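Local structure of Glucose/sorbosone dehydrogenases (Escherichia coli K12, 2G8S) at residues L54-P58 against L109-F115; H130-V136 against R197-A203; A295-V301 against G322-V328. The protein belongs to the glucose/sorbosone dehydrogenase family of beta-propeller proteins and carries a bound calcium ion. All coordinates share one frame; numbering follows the deposited sequence.

Contact 1 (L54-P58 against L109-F115); sequences LSGVP and LSKVTDF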
loop_
_atom_site.group_PDB
_atom_site.type_symbol
_atom_site.label_atom_id
_atom_site.label_comp_id
_atom_site.label_asym_id
_atom_site.label_seq_id
_atom_site.Cartn_x
_atom_site.Cartn_y
_atom_site.Cartn_z
ATOM N N LEU A 54 10.843 18.575 -0.787
ATOM C CA LEU A 54 10.313 19.289 -1.941
ATOM C C LEU A 54 9.194 20.210 -1.490
ATOM O O LEU A 54 8.506 19.931 -0.504
ATOM C CB LEU A 54 9.767 18.317 -2.991
ATOM C CG LEU A 54 10.759 17.686 -3.967
ATOM C CD1 LEU A 54 11.725 16.731 -3.283
ATOM C CD2 LEU A 54 10.006 16.969 -5.066
ATOM N N SER A 55 9.025 21.319 -2.195
ATOM C CA SER A 55 7.920 22.227 -1.909
ATOM C C SER A 55 6.679 21.797 -2.689
ATOM O O SER A 55 6.779 21.020 -3.656
ATOM C CB SER A 55 8.298 23.651 -2.289
ATOM O OG SER A 55 8.205 23.798 -3.690
ATOM N N GLY A 56 5.510 22.291 -2.269
ATOM C CA GLY A 56 4.242 22.001 -2.943
ATOM C C GLY A 56 3.521 20.734 -2.514
ATOM O O GLY A 56 2.548 20.324 -3.151
ATOM N N VAL A 57 3.995 20.129 -1.427
ATOM C CA VAL A 57 3.434 18.881 -0.902
ATOM C C VAL A 57 2.275 19.242 0.039
ATOM O O VAL A 57 2.392 20.203 0.795
ATOM C CB VAL A 57 4.530 18.075 -0.152
ATOM C CG1 VAL A 57 3.978 16.819 0.518
ATOM C CG2 VAL A 57 5.666 17.715 -1.112
ATOM N N PRO A 58 1.151 18.491 -0.012
ATOM C CA PRO A 58 0.024 18.827 0.871
ATOM C C PRO A 58 0.385 18.687 2.346
ATOM O O PRO A 58 1.247 17.871 2.703
ATOM C CB PRO A 58 -1.036 17.789 0.498
ATOM C CG PRO A 58 -0.258 16.644 -0.125
ATOM C CD PRO A 58 0.841 17.333 -0.869
ATOM N N LEU A 109 13.378 18.758 -9.974
ATOM C CA LEU A 109 13.078 17.882 -8.832
ATOM C C LEU A 109 12.956 18.599 -7.480
ATOM O O LEU A 109 12.947 17.950 -6.430
ATOM C CB LEU A 109 14.097 16.726 -8.742
ATOM C CG LEU A 109 14.282 15.863 -9.997
ATOM C CD1 LEU A 109 15.372 14.804 -9.787
ATOM C CD2 LEU A 109 12.973 15.206 -10.447
ATOM N N SER A 110 12.830 19.928 -7.502
ATOM C CA SER A 110 12.749 20.699 -6.262
ATOM C C SER A 110 11.324 20.902 -5.759
ATOM O O SER A 110 11.124 21.262 -4.589
ATOM C CB SER A 110 13.413 22.072 -6.438
ATOM O OG SER A 110 12.685 22.867 -7.356
ATOM N N LYS A 111 10.336 20.685 -6.624
ATOM C CA LYS A 111 8.964 21.032 -6.272
ATOM C C LYS A 111 7.887 20.218 -6.991
ATOM O O LYS A 111 8.115 19.659 -8.081
ATOM C CB LYS A 111 8.741 22.528 -6.490
ATOM C CG LYS A 111 8.725 22.966 -7.936
ATOM C CD LYS A 111 8.768 24.494 -8.060
ATOM C CE LYS A 111 10.185 25.027 -7.948
ATOM N NZ LYS A 111 10.208 26.451 -7.533
ATOM N N VAL A 112 6.724 20.155 -6.350
ATOM C CA VAL A 112 5.523 19.605 -6.938
ATOM C C VAL A 112 4.645 20.824 -7.198
ATOM O O VAL A 112 4.446 21.658 -6.298
ATOM C CB VAL A 112 4.821 18.644 -5.969
ATOM C CG1 VAL A 112 3.515 18.144 -6.559
ATOM C CG2 VAL A 112 5.740 17.464 -5.640
ATOM N N THR A 113 4.154 20.960 -8.423
ATOM C CA THR A 113 3.367 22.150 -8.764
ATOM C C THR A 113 1.886 21.838 -8.960
ATOM O O THR A 113 1.512 20.766 -9.445
ATOM C CB THR A 113 3.928 22.875 -10.013
ATOM O OG1 THR A 113 3.871 22.010 -11.149
ATOM C CG2 THR A 113 5.372 23.304 -9.767
ATOM N N ASP A 114 1.050 22.804 -8.571
ATOM C CA ASP A 114 -0.403 22.741 -8.741
ATOM C C ASP A 114 -1.022 21.475 -8.164
ATOM O O ASP A 114 -1.964 20.924 -8.738
ATOM C CB ASP A 114 -0.804 22.906 -10.214
ATOM C CG ASP A 114 -0.565 24.309 -10.739
ATOM O OD1 ASP A 114 -0.450 25.252 -9.928
ATOM O OD2 ASP A 114 -0.495 24.460 -11.982
ATOM N N PHE A 115 -0.493 21.008 -7.037
ATOM C CA PHE A 115 -1.103 19.841 -6.390
ATOM C C PHE A 115 -2.588 20.075 -6.130
ATOM O O PHE A 115 -2.982 21.160 -5.697
ATOM C CB PHE A 115 -0.413 19.479 -5.073
ATOM C CG PHE A 115 -0.869 18.165 -4.515
ATOM C CD1 PHE A 115 -0.270 16.981 -4.934
ATOM C CD2 PHE A 115 -1.902 18.107 -3.587
ATOM C CE1 PHE A 115 -0.692 15.760 -4.429
ATOM C CE2 PHE A 115 -2.335 16.896 -3.086
ATOM C CZ PHE A 115 -1.722 15.715 -3.508
HETATM O O HOH W 1 5.691 24.038 -5.659
HETATM O O HOH W 2 1.805 21.917 -5.412
#

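Contact 2 (H130-V136 against R197-A203); sequences HFGGRLV and RNPQGMA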
loop_
_atom_site.group_PDB
_atom_site.type_symbol
_atom_site.label_atom_id
_atom_site.label_comp_id
_atom_site.label_asym_id
_atom_site.label_seq_id
_atom_site.Cartn_x
_atom_site.Cartn_y
_atom_site.Cartn_z
ATOM N N HIS A 130 -5.830 2.741 10.582
ATOM C CA HIS A 130 -6.509 2.115 9.435
ATOM C C HIS A 130 -6.915 3.063 8.315
ATOM O O HIS A 130 -8.101 3.187 7.975
ATOM C CB HIS A 130 -7.691 1.226 9.876
ATOM C CG HIS A 130 -7.308 0.121 10.816
ATOM N ND1 HIS A 130 -8.213 -0.828 11.246
ATOM C CD2 HIS A 130 -6.130 -0.182 11.416
ATOM C CE1 HIS A 130 -7.605 -1.671 12.068
ATOM N NE2 HIS A 130 -6.342 -1.298 12.193
ATOM N N PHE A 131 -5.899 3.695 7.730
ATOM C CA PHE A 131 -6.059 4.557 6.572
ATOM C C PHE A 131 -5.917 3.804 5.244
ATOM O O PHE A 131 -6.401 4.266 4.216
ATOM C CB PHE A 131 -5.027 5.682 6.618
ATOM C CG PHE A 131 -5.284 6.686 7.699
ATOM C CD1 PHE A 131 -6.293 7.621 7.539
ATOM C CD2 PHE A 131 -4.531 6.689 8.867
ATOM C CE1 PHE A 131 -6.563 8.559 8.533
ATOM C CE2 PHE A 131 -4.784 7.618 9.882
ATOM C CZ PHE A 131 -5.806 8.561 9.713
ATOM N N GLY A 132 -5.239 2.655 5.240
ATOM C CA GLY A 132 -4.780 2.094 3.963
ATOM C C GLY A 132 -3.797 3.088 3.349
ATOM O O GLY A 132 -2.876 3.565 4.030
ATOM N N GLY A 133 -3.994 3.414 2.072
ATOM C CA GLY A 133 -3.224 4.489 1.443
ATOM C C GLY A 133 -2.512 4.156 0.148
ATOM O O GLY A 133 -2.129 5.056 -0.600
ATOM N N ARG A 134 -2.326 2.868 -0.129
ATOM C CA ARG A 134 -1.610 2.484 -1.347
ATOM C C ARG A 134 -2.384 2.854 -2.611
ATOM O O ARG A 134 -3.601 2.673 -2.680
ATOM C CB ARG A 134 -1.286 0.989 -1.353
ATOM C CG ARG A 134 -0.442 0.529 -2.545
ATOM C CD ARG A 134 0.971 0.116 -2.148
ATOM N NE ARG A 134 1.859 1.237 -1.845
ATOM C CZ ARG A 134 3.051 1.108 -1.255
ATOM N NH1 ARG A 134 3.497 -0.090 -0.887
ATOM N NH2 ARG A 134 3.804 2.178 -1.029
ATOM N N LEU A 135 -1.650 3.376 -3.594
ATOM C CA LEU A 135 -2.183 3.705 -4.913
ATOM C C LEU A 135 -1.515 2.803 -5.932
ATOM O O LEU A 135 -0.289 2.687 -5.943
ATOM C CB LEU A 135 -1.838 5.155 -5.263
ATOM C CG LEU A 135 -2.205 6.222 -4.231
ATOM C CD1 LEU A 135 -1.665 7.581 -4.657
ATOM C CD2 LEU A 135 -3.704 6.255 -4.057
ATOM N N VAL A 136 -2.306 2.181 -6.801
ATOM C CA VAL A 136 -1.723 1.387 -7.886
ATOM C C VAL A 136 -2.437 1.667 -9.206
ATOM O O VAL A 136 -3.662 1.539 -9.290
ATOM C CB VAL A 136 -1.766 -0.141 -7.585
ATOM C CG1 VAL A 136 -1.319 -0.940 -8.812
ATOM C CG2 VAL A 136 -0.868 -0.488 -6.410
ATOM N N ARG A 197 -10.073 -4.789 5.848
ATOM C CA ARG A 197 -9.799 -4.227 7.173
ATOM C C ARG A 197 -8.819 -3.061 7.083
ATOM O O ARG A 197 -9.226 -1.905 7.112
ATOM C CB ARG A 197 -9.285 -5.320 8.129
ATOM C CG ARG A 197 -9.112 -4.864 9.564
ATOM C CD ARG A 197 -8.654 -6.013 10.466
ATOM N NE ARG A 197 -8.400 -5.567 11.836
ATOM C CZ ARG A 197 -7.237 -5.078 12.260
ATOM N NH1 ARG A 197 -6.210 -4.962 11.414
ATOM N NH2 ARG A 197 -7.095 -4.700 13.531
ATOM N N ASN A 198 -7.527 -3.372 6.979
ATOM C CA ASN A 198 -6.510 -2.348 6.738
ATOM C C ASN A 198 -5.525 -2.826 5.679
ATOM O O ASN A 198 -4.562 -3.528 5.987
ATOM C CB ASN A 198 -5.772 -1.899 8.008
ATOM C CG ASN A 198 -4.990 -0.601 7.784
ATOM O OD1 ASN A 198 -5.350 0.186 6.908
ATOM N ND2 ASN A 198 -3.942 -0.365 8.579
ATOM N N PRO A 199 -5.775 -2.453 4.413
ATOM C CA PRO A 199 -4.918 -2.921 3.331
ATOM C C PRO A 199 -3.612 -2.167 3.423
ATOM O O PRO A 199 -3.602 -0.977 3.772
ATOM C CB PRO A 199 -5.694 -2.524 2.065
ATOM C CG PRO A 199 -6.511 -1.338 2.486
ATOM C CD PRO A 199 -6.823 -1.525 3.938
ATOM N N GLN A 200 -2.518 -2.852 3.119
ATOM C CA GLN A 200 -1.205 -2.220 3.186
ATOM C C GLN A 200 -0.531 -2.292 1.813
ATOM O O GLN A 200 -0.642 -1.357 1.025
ATOM C CB GLN A 200 -0.376 -2.821 4.327
ATOM C CG GLN A 200 -0.982 -2.537 5.700
ATOM C CD GLN A 200 -0.781 -1.099 6.151
ATOM O OE1 GLN A 200 -1.559 -0.193 5.807
ATOM N NE2 GLN A 200 0.256 -0.881 6.940
ATOM N N GLY A 201 0.132 -3.398 1.505
ATOM C CA GLY A 201 0.707 -3.554 0.184
ATOM C C GLY A 201 -0.309 -3.868 -0.902
ATOM O O GLY A 201 -1.325 -4.528 -0.668
HETATM N N MSE A 202 -0.025 -3.371 -2.097
HETATM C CA MSE A 202 -0.777 -3.737 -3.300
HETATM C C MSE A 202 0.175 -3.686 -4.474
HETATM O O MSE A 202 1.129 -2.897 -4.475
HETATM C CB MSE A 202 -1.927 -2.772 -3.604
HETATM C CG MSE A 202 -2.971 -2.625 -2.551
HETATM SE SE MSE A 202 -4.691 -2.137 -3.324
HETATM C CE MSE A 202 -4.224 -0.426 -4.180
ATOM N N ALA A 203 -0.071 -4.535 -5.467
ATOM C CA ALA A 203 0.753 -4.531 -6.686
ATOM C C ALA A 203 0.063 -5.281 -7.808
ATOM O O ALA A 203 -0.742 -6.179 -7.560
ATOM C CB ALA A 203 2.112 -5.154 -6.400
HETATM O O HOH W 3 -4.104 -3.712 12.834
HETATM O O HOH W 4 -3.408 2.764 8.448
HETATM O O HOH W 5 3.048 -2.727 -2.261
HETATM O O HOH W 6 -2.591 0.548 1.588
#

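Contact 3 (A295-V301 against G322-V328); sequences ALKDKDV and GQRIRDV. With EDO (1,2-ethanediol), chain F.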
loop_
_atom_site.group_PDB
_atom_site.type_symbol
_atom_site.label_atom_id
_atom_site.label_comp_id
_atom_site.label_asym_id
_atom_site.label_seq_id
_atom_site.Cartn_x
_atom_site.Cartn_y
_atom_site.Cartn_z
ATOM N N ALA A 295 7.319 -7.282 6.443
ATOM C CA ALA A 295 6.662 -7.627 7.690
ATOM C C ALA A 295 7.074 -6.618 8.755
ATOM O O ALA A 295 8.260 -6.502 9.112
ATOM C CB ALA A 295 7.012 -9.055 8.102
ATOM N N LEU A 296 6.095 -5.859 9.241
ATOM C CA LEU A 296 6.356 -4.846 10.261
ATOM C C LEU A 296 6.634 -5.463 11.632
ATOM O O LEU A 296 7.575 -5.064 12.322
ATOM C CB LEU A 296 5.190 -3.857 10.356
ATOM C CG LEU A 296 5.002 -2.941 9.142
ATOM C CD1 LEU A 296 3.566 -2.445 9.077
ATOM C CD2 LEU A 296 5.984 -1.774 9.191
ATOM N N LYS A 297 5.813 -6.438 12.024
ATOM C CA LYS A 297 5.916 -7.068 13.337
ATOM C C LYS A 297 7.059 -8.088 13.394
ATOM O O LYS A 297 7.826 -8.132 14.363
ATOM C CB LYS A 297 4.573 -7.721 13.686
ATOM C CG LYS A 297 4.511 -8.497 14.998
ATOM C CD LYS A 297 3.110 -9.091 15.186
ATOM C CE LYS A 297 2.950 -9.761 16.546
ATOM N NZ LYS A 297 4.024 -10.752 16.829
ATOM N N ASP A 298 7.161 -8.915 12.354
ATOM C CA ASP A 298 8.232 -9.921 12.272
ATOM C C ASP A 298 9.596 -9.318 11.917
ATOM O O ASP A 298 10.629 -9.998 12.031
ATOM C CB ASP A 298 7.883 -11.020 11.274
ATOM C CG ASP A 298 6.817 -11.973 11.780
ATOM O OD1 ASP A 298 6.523 -12.006 13.000
ATOM O OD2 ASP A 298 6.269 -12.706 10.934
ATOM N N LYS A 299 9.586 -8.061 11.465
ATOM C CA LYS A 299 10.813 -7.311 11.204
ATOM C C LYS A 299 11.683 -8.016 10.166
ATOM O O LYS A 299 12.878 -8.237 10.367
ATOM C CB LYS A 299 11.590 -7.057 12.509
ATOM C CG LYS A 299 10.804 -6.267 13.561
ATOM C CD LYS A 299 11.657 -5.896 14.772
ATOM C CE LYS A 299 10.813 -5.165 15.789
ATOM N NZ LYS A 299 11.603 -4.773 16.989
ATOM N N ASP A 300 11.063 -8.378 9.048
ATOM C CA ASP A 300 11.770 -9.024 7.947
ATOM C C ASP A 300 10.937 -8.976 6.669
ATOM O O ASP A 300 9.905 -8.305 6.635
ATOM C CB ASP A 300 12.245 -10.448 8.310
ATOM C CG ASP A 300 11.114 -11.419 8.667
ATOM O OD1 ASP A 300 9.935 -11.187 8.322
ATOM O OD2 ASP A 300 11.445 -12.461 9.290
ATOM N N VAL A 301 11.422 -9.644 5.627
ATOM C CA VAL A 301 10.723 -9.768 4.352
ATOM C C VAL A 301 10.352 -11.227 4.107
ATOM O O VAL A 301 11.170 -12.136 4.275
ATOM C CB VAL A 301 11.574 -9.198 3.188
ATOM C CG1 VAL A 301 10.983 -9.587 1.813
ATOM C CG2 VAL A 301 11.692 -7.674 3.330
ATOM N N GLY A 322 16.856 -6.947 12.361
ATOM C CA GLY A 322 16.002 -6.496 13.457
ATOM C C GLY A 322 15.201 -5.236 13.203
ATOM O O GLY A 322 14.780 -4.575 14.159
ATOM N N GLN A 323 14.963 -4.910 11.928
ATOM C CA GLN A 323 14.241 -3.695 11.557
ATOM C C GLN A 323 12.844 -3.997 11.033
ATOM O O GLN A 323 12.663 -4.904 10.207
ATOM C CB GLN A 323 15.016 -2.909 10.494
ATOM C CG GLN A 323 16.473 -2.640 10.858
ATOM C CD GLN A 323 16.633 -1.825 12.137
ATOM O OE1 GLN A 323 16.241 -0.654 12.200
ATOM N NE2 GLN A 323 17.210 -2.444 13.165
ATOM N N ARG A 324 11.867 -3.226 11.505
ATOM C CA ARG A 324 10.510 -3.293 10.954
ATOM C C ARG A 324 10.567 -2.939 9.473
ATOM O O ARG A 324 11.222 -1.974 9.100
ATOM C CB ARG A 324 9.592 -2.298 11.672
ATOM C CG ARG A 324 9.460 -2.501 13.177
ATOM C CD ARG A 324 8.839 -1.273 13.865
ATOM N NE ARG A 324 7.601 -0.798 13.242
ATOM C CZ ARG A 324 6.397 -1.341 13.436
ATOM N NH1 ARG A 324 6.253 -2.399 14.228
ATOM N NH2 ARG A 324 5.332 -0.833 12.826
ATOM N N ILE A 325 9.880 -3.709 8.629
ATOM C CA ILE A 325 9.917 -3.457 7.189
ATOM C C ILE A 325 8.615 -2.815 6.715
ATOM O O ILE A 325 7.534 -3.377 6.904
ATOM C CB ILE A 325 10.209 -4.741 6.383
ATOM C CG1 ILE A 325 11.507 -5.414 6.856
ATOM C CG2 ILE A 325 10.238 -4.435 4.887
ATOM C CD1 ILE A 325 12.759 -4.518 6.777
ATOM N N ARG A 326 8.743 -1.654 6.077
ATOM C CA ARG A 326 7.595 -0.875 5.631
ATOM C C ARG A 326 7.252 -1.081 4.151
ATOM O O ARG A 326 6.077 -1.239 3.804
ATOM C CB ARG A 326 7.833 0.617 5.928
ATOM C CG ARG A 326 6.899 1.605 5.214
ATOM C CD ARG A 326 5.402 1.346 5.461
ATOM N NE ARG A 326 5.027 1.566 6.848
ATOM C CZ ARG A 326 3.865 1.178 7.374
ATOM N NH1 ARG A 326 2.979 0.517 6.639
ATOM N NH2 ARG A 326 3.605 1.428 8.642
ATOM N N ASP A 327 8.253 -1.057 3.272
ATOM C CA ASP A 327 7.966 -1.137 1.832
ATOM C C ASP A 327 9.018 -1.975 1.141
ATOM O O ASP A 327 10.166 -2.050 1.592
ATOM C CB ASP A 327 7.877 0.261 1.176
ATOM C CG ASP A 327 6.968 0.282 -0.062
ATOM O OD1 ASP A 327 6.369 -0.760 -0.423
ATOM O OD2 ASP A 327 6.836 1.363 -0.674
ATOM N N VAL A 328 8.598 -2.607 0.050
ATOM C CA VAL A 328 9.452 -3.466 -0.757
ATOM C C VAL A 328 9.083 -3.206 -2.215
ATOM O O VAL A 328 7.902 -3.236 -2.577
ATOM C CB VAL A 328 9.238 -4.981 -0.427
ATOM C CG1 VAL A 328 10.153 -5.846 -1.286
ATOM C CG2 VAL A 328 9.489 -5.269 1.059
HETATM C C1 EDO F . 3.291 1.122 2.297
HETATM O O1 EDO F . 4.626 0.795 1.923
HETATM C C2 EDO F . 2.507 -0.132 2.660
HETATM O O2 EDO F . 3.183 -0.792 3.738
HETATM O O HOH W 7 13.098 -2.576 15.417
HETATM O O HOH W 8 14.613 -5.532 16.884
#

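Contact 1 (L54-P58 against L109-F115)
S55 and K111 form a single beta bridge, in which S55 N donates to S110 O over 3.2 Å and S55 O receives V112 N over 2.8 Å, the latter almost straight at 173°. Beyond this bridge the link weakens to a CA-H...O contact, with G56 CA 3.4 Å from V112 O, and then passes to water. One water molecule donates hydrogen bonds to G56 O and V112 O and accepts from F115 N, bridging the two segments where the chain turns at D114. The side chain of L54 bends over the backbone of the other segment, with its CG 3.3 Å from L109 O. Its CD2 comes within 4.3 Å of V112 CG2, and L41 of strand 40-45 touches both residues. At the far end P58 sits on one face of F115: its CD lies 3.8 Å from the ring centroid and 8° off the normal, a CH-pi contact. F115 reaches the proline because its CG stands anti to its backbone N (chi1 -170°). L85 packs against both P58 and F115. The loop leading out of strand 49-50 is thus fastened to the strand 112-113 region of the following sheet, a peripheral junction between consecutive blades of a beta-propeller.

Contact 2 (H130-V136 against R197-A203)
The imidazole of H130 meets R197 and N198 on two different sides. Its CE1 points at the flat of the R197 guanidinium, 3.3 Å above that plane and off-centre, and the two planes stand 65° apart, so the histidine presents an edge to the arginine's face. R197 gets there by an extended chain whose CG is anti to the backbone N (chi1 -174°). Over one face of the imidazole lies N198 CB, 4.0 Å from the ring centroid. The N198 amide, turned 22° from the ring, puts OD1 within 3.0 Å of G132 N; this hydrogen bond lies in the carbonyl plane but is bent at the hydrogen. ND2 of the same amide donates to a water that also accepts from F131 N. Farther along, G132 CA approaches P199 O at 3.3 Å in a CA-H...O contact, and a second water accepts a hydrogen bond from R134 N and donates to both P199 O and Q200 O. R134 CB rests 3.4 Å from Q200 O, while its CG runs past the selenomethionine side chain of M202 in the opposite direction, and V136 CG2 lies 3.7 Å from M202 O.

In the next shell, E149 accepts from H130 ND1 and H216 O receives R197 NH1, fixing both partners of the edge-to-face pair. R134 NE forms a salt bridge with D70. Strands 135-137 and 198-205, each the first of its blade, run side by side near the propeller's centre without a direct backbone-to-backbone hydrogen bond. The polar link between them runs through the G132 N to N198 OD1 bond and bridging waters, which implies a water-bridged polar junction at the H130 end giving way to apolar packing of V136 on M202.

Contact 3 (A295-V301 against G322-V328)
A295 O accepts I325 N over 3.3 Å, from well above its carbonyl plane (50°), and this is the one direct hydrogen bond between the tight turn 295-301 and the start of strand 325-330. The turn closes through a G1 beta bulge, with K299 and D300 both facing A295; K299 CA lies 3.2 Å from Q323 O. The extended K299 side chain runs along G322, and NZ reaches G322 O through two waters. R326 and D327 form a classic beta bulge against strand 336-340.

L296 packs against two arginines. Its CB lies over one face of the R324 guanidinium, 3.7 Å above the plane, while its CD2 lies over a face of the R326 guanidinium and also touches I325 O at 3.2 Å. The R324 guanidinium is held by a salt bridge from NH2 to D341, and R324 CG passes 3.3 Å from L296 O. R326, bent at chi2 and chi3, turns NH1 to O2 of a 1,2-ethanediol, which donates to R326 O at 2.9 Å, so the diol, probably from the crystallisation liquor, bridges the side chain and main chain of R326. The side chain of I325 turns to strand 300-307: CG1 lies 3.3 Å from D300 O, and CG2 meets V301 CG2 at 3.9 Å, crossing it at about a right angle. V328 CG2 adjoins the same valine methyl, with F292 touching both valines.

The turn joining strands 290-295 and 300-307 thus packs against the ring-closing blade of a six-bladed beta-propeller, the sheet that strand 8-17 completes at its outer edge.

Contacts 2 and 3 are joined directly: R134 NH1 and D327 OD1 form a 3.0 Å salt bridge, with the two centres 16 Å apart. The 1,2-ethanediol bonded to R326 lies about 3 Å from the R134 side chain and also bonds to W21 O, placing it where the two contacts meet. Contact 1 stands apart on the rim, its centre 23 Å from that of contact 2 and 29 Å from that of contact 3, with nearest atoms about 8 and 16 Å away. The calcium ion, at the site that includes E223 and Y233, is about 7 Å from the side chain of R197, so contact 2 approaches the metal site without supplying either residue.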